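PDB 5AXR: metallo-beta-lactamase, which probably hydrolyses the amide bond of beta-lactam antibiotics with zinc ions in its active site, as a class B3 metallo-beta-lactamase. Local coordinates for residues G25-L30 with A214-N219. Numbering follows the deposited sequence.
Sequences GISAVL and AHPEVN. With ZN (zinc ion), chain C; COM (1-thioethanesulfonic acid), chain J.
The side chains of Ile26 and His215 extend alongside each other in the same direction, where the loop leading into strand 29-31 meets the loop that follows strand 210-213. From its CB, His215 sends CG anti to its own carbonyl carbon (chi1 -73°), which carries the imidazole along the isoleucine. His215 CE1 meets Ile26 CD1 at 3.4 Å, an oblique approach to the ring. His215 NE2 binds the zinc ion at 2.1 Å, and S1 of 1-thioethanesulfonic acid coordinates the same zinc at 2.3 Å. At the other nitrogen, His215 ND1 donates to a water oxygen 2.6 Å from it, lying at the ring edge and in its plane. That water in turn gives its protons to Gly25 O and to Glu217 OE1. With NE2 on the metal and ND1 on the water, both ring nitrogens are engaged, and this fixes the rotation of the imidazole. The backbones of the two segments are also joined directly: Ser27 N donates to Ala214 O (2.9 Å) in a nearly straight bond, N-H...O 167°, lying in the carbonyl plane. The Pro216 ring is wedged against segment 25-30, with CD 3.3 Å from Gly25 O and CB 3.3 Å from Ser27 OG, a hydroxyl hydrogen-bonded to Ala213 O. Asp76 and His77 complete the zinc coordination, the Asp-His-His site of the metallo-beta-lactamase fold in its B3 form.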
ATOM      1  N   GLY A  25      12.307   1.296   3.111  1.00 14.06           N
ATOM      2  CA  GLY A  25      12.043   0.523   1.880  1.00 14.21           C
ATOM      3  C   GLY A  25      10.599   0.185   1.525  1.00 14.68           C
ATOM      4  O   GLY A  25      10.349  -0.294   0.421  1.00 17.07           O
ATOM      5  N   ILE A  26       9.692   0.285   2.505  1.00 14.38           N
ATOM      6  CA  ILE A  26       8.269  -0.035   2.338  1.00 14.73           C
ATOM      7  C   ILE A  26       7.381   1.116   2.863  1.00 14.46           C
ATOM      8  O   ILE A  26       7.556   1.614   4.000  1.00 13.71           O
ATOM      9  CB  ILE A  26       7.878  -1.336   3.083  1.00 14.19           C
ATOM     10  CG1 ILE A  26       8.687  -2.544   2.574  1.00 15.85           C
ATOM     11  CG2 ILE A  26       6.398  -1.634   2.918  1.00 14.80           C
ATOM     12  CD1 ILE A  26       8.308  -2.976   1.163  1.00 15.49           C
ATOM     13  N   SER A  27       6.403   1.493   2.046  1.00 12.31           N
ATOM     14  CA  SER A  27       5.482   2.557   2.378  1.00 12.17           C
ATOM     15  C   SER A  27       4.457   2.141   3.415  1.00 13.54           C
ATOM     16  O   SER A  27       3.851   1.057   3.345  1.00 13.48           O
ATOM     17  CB  SER A  27       4.760   3.051   1.127  1.00 11.67           C
ATOM     18  OG  SER A  27       5.672   3.690   0.259  1.00 11.22           O
ATOM     19  N   ALA A  28       4.241   3.048   4.359  1.00 13.89           N
ATOM     20  CA  ALA A  28       3.063   3.046   5.202  1.00 13.05           C
ATOM     21  C   ALA A  28       2.646   4.506   5.439  1.00 12.50           C
ATOM     22  O   ALA A  28       3.469   5.417   5.446  1.00 12.74           O
ATOM     23  CB  ALA A  28       3.375   2.348   6.512  1.00 12.10           C
ATOM     24  N   VAL A  29       1.350   4.731   5.476  1.00 14.03           N
ATOM     25  CA  VAL A  29       0.803   6.057   5.465  1.00 14.30           C
ATOM     26  C   VAL A  29      -0.237   6.180   6.551  1.00 13.48           C
ATOM     27  O   VAL A  29      -1.077   5.308   6.707  1.00 11.94           O
ATOM     28  CB  VAL A  29       0.164   6.394   4.102  1.00 15.18           C
ATOM     29  CG1 VAL A  29      -0.845   7.512   4.246  1.00 13.96           C
ATOM     30  CG2 VAL A  29       1.246   6.777   3.123  1.00 15.66           C
ATOM     31  N   LEU A  30      -0.103   7.228   7.363  1.00 14.36           N
ATOM     32  CA  LEU A  30      -1.102   7.537   8.358  1.00 15.73           C
ATOM     33  C   LEU A  30      -1.954   8.693   7.853  1.00 14.70           C
ATOM     34  O   LEU A  30      -1.428   9.742   7.496  1.00 14.77           O
ATOM     35  CB  LEU A  30      -0.442   7.910   9.673  1.00 15.96           C
ATOM     36  CG  LEU A  30      -1.479   8.065  10.763  1.00 18.04           C
ATOM     37  CD1 LEU A  30      -1.944   6.701  11.231  1.00 15.76           C
ATOM     38  CD2 LEU A  30      -0.906   8.885  11.910  1.00 23.29           C
ATOM     39  N   ALA A 214       3.451   1.373  -2.973  1.00 11.97           N
ATOM     40  CA  ALA A 214       3.711   0.458  -1.858  1.00 13.32           C
ATOM     41  C   ALA A 214       5.206   0.242  -1.695  1.00 13.12           C
ATOM     42  O   ALA A 214       5.728   0.357  -0.584  1.00 13.35           O
ATOM     43  CB  ALA A 214       3.000  -0.878  -2.075  1.00 14.10           C
ATOM     44  N   HIS A 215       5.912   0.117  -2.822  1.00 11.96           N
ATOM     45  CA  HIS A 215       7.362   0.338  -2.843  1.00 12.27           C
ATOM     46  C   HIS A 215       7.651   1.788  -3.205  1.00 12.27           C
ATOM     47  O   HIS A 215       7.523   2.166  -4.359  1.00 13.57           O
ATOM     48  CB  HIS A 215       8.055  -0.631  -3.815  1.00 13.29           C
ATOM     49  CG  HIS A 215       8.123  -2.034  -3.305  1.00 14.43           C
ATOM     50  ND1 HIS A 215       9.228  -2.518  -2.633  1.00 16.34           N
ATOM     51  CD2 HIS A 215       7.163  -2.986  -3.179  1.00 13.71           C
ATOM     52  CE1 HIS A 215       8.956  -3.713  -2.140  1.00 14.35           C
ATOM     53  NE2 HIS A 215       7.707  -4.020  -2.452  1.00 14.64           N
ATOM     54  N   PRO A 216       8.089   2.595  -2.226  1.00 13.53           N
ATOM     55  CA  PRO A 216       8.047   4.058  -2.327  1.00 15.42           C
ATOM     56  C   PRO A 216       8.871   4.650  -3.458  1.00 15.55           C
ATOM     57  O   PRO A 216       8.463   5.627  -4.069  1.00 16.43           O
ATOM     58  CB  PRO A 216       8.595   4.520  -0.976  1.00 14.86           C
ATOM     59  CG  PRO A 216       9.341   3.356  -0.435  1.00 14.07           C
ATOM     60  CD  PRO A 216       8.587   2.165  -0.911  1.00 14.20           C
ATOM     61  N   GLU A 217       9.979   4.008  -3.792  1.00 16.81           N
ATOM     62  CA  GLU A 217      10.821   4.465  -4.896  1.00 15.72           C
ATOM     63  C   GLU A 217      10.163   4.273  -6.270  1.00 15.31           C
ATOM     64  O   GLU A 217      10.558   4.885  -7.252  1.00 14.40           O
ATOM     65  CB  GLU A 217      12.205   3.796  -4.811  1.00 17.17           C
ATOM     66  CG  GLU A 217      12.299   2.344  -5.273  1.00 18.81           C
ATOM     67  CD  GLU A 217      11.634   1.315  -4.370  1.00 18.42           C
ATOM     68  OE1 GLU A 217      11.329   1.575  -3.195  1.00 20.33           O
ATOM     69  OE2 GLU A 217      11.423   0.196  -4.847  1.00 20.15           O
ATOM     70  N   VAL A 218       9.071   3.527  -6.325  1.00 16.57           N
ATOM     71  CA  VAL A 218       8.376   3.367  -7.589  1.00 17.07           C
ATOM     72  C   VAL A 218       7.729   4.688  -8.065  1.00 21.41           C
ATOM     73  O   VAL A 218       7.488   4.862  -9.255  1.00 16.79           O
ATOM     74  CB  VAL A 218       7.340   2.253  -7.500  1.00 16.84           C
ATOM     75  CG1 VAL A 218       6.458   2.242  -8.733  1.00 18.14           C
ATOM     76  CG2 VAL A 218       8.018   0.899  -7.296  1.00 16.99           C
ATOM     77  N   ASN A 219       7.441   5.618  -7.144  1.00 20.53           N
ATOM     78  CA  ASN A 219       7.127   6.999  -7.539  1.00 18.22           C
ATOM     79  C   ASN A 219       8.091   7.983  -6.914  1.00 18.96           C
ATOM     80  O   ASN A 219       7.723   9.110  -6.601  1.00 17.38           O
ATOM     81  CB  ASN A 219       5.679   7.391  -7.193  1.00 17.47           C
ATOM     82  CG  ASN A 219       5.280   8.740  -7.807  1.00 15.58           C
ATOM     83  OD1 ASN A 219       5.747   9.100  -8.881  1.00 17.23           O
ATOM     84  ND2 ASN A 219       4.510   9.522  -7.078  1.00 13.89           N
TER
HETATM   85 ZN    ZN C 302       6.514  -5.621  -1.788  1.00 17.60          ZN
HETATM   86  C1  COM J 309       7.054  -8.564  -2.684  1.00 34.15           C
HETATM   87  C2  COM J 309       8.510  -8.077  -2.635  1.00 39.78           C
HETATM   88  S1  COM J 309       5.893  -7.298  -3.271  1.00 27.35           S
HETATM   89  S2  COM J 309       9.227  -7.923  -4.139  1.00 39.64           S
HETATM   90  O1S COM J 309       8.663  -9.110  -5.118  1.00 36.68           O
HETATM   91  O2S COM J 309      10.644  -8.041  -3.993  1.00 37.55           O
HETATM   92  O3S COM J 309       8.901  -6.633  -4.710  1.00 37.25           O
HETATM   93  O   HOH W   1      11.271  -1.024  -1.894  1.00 13.27           O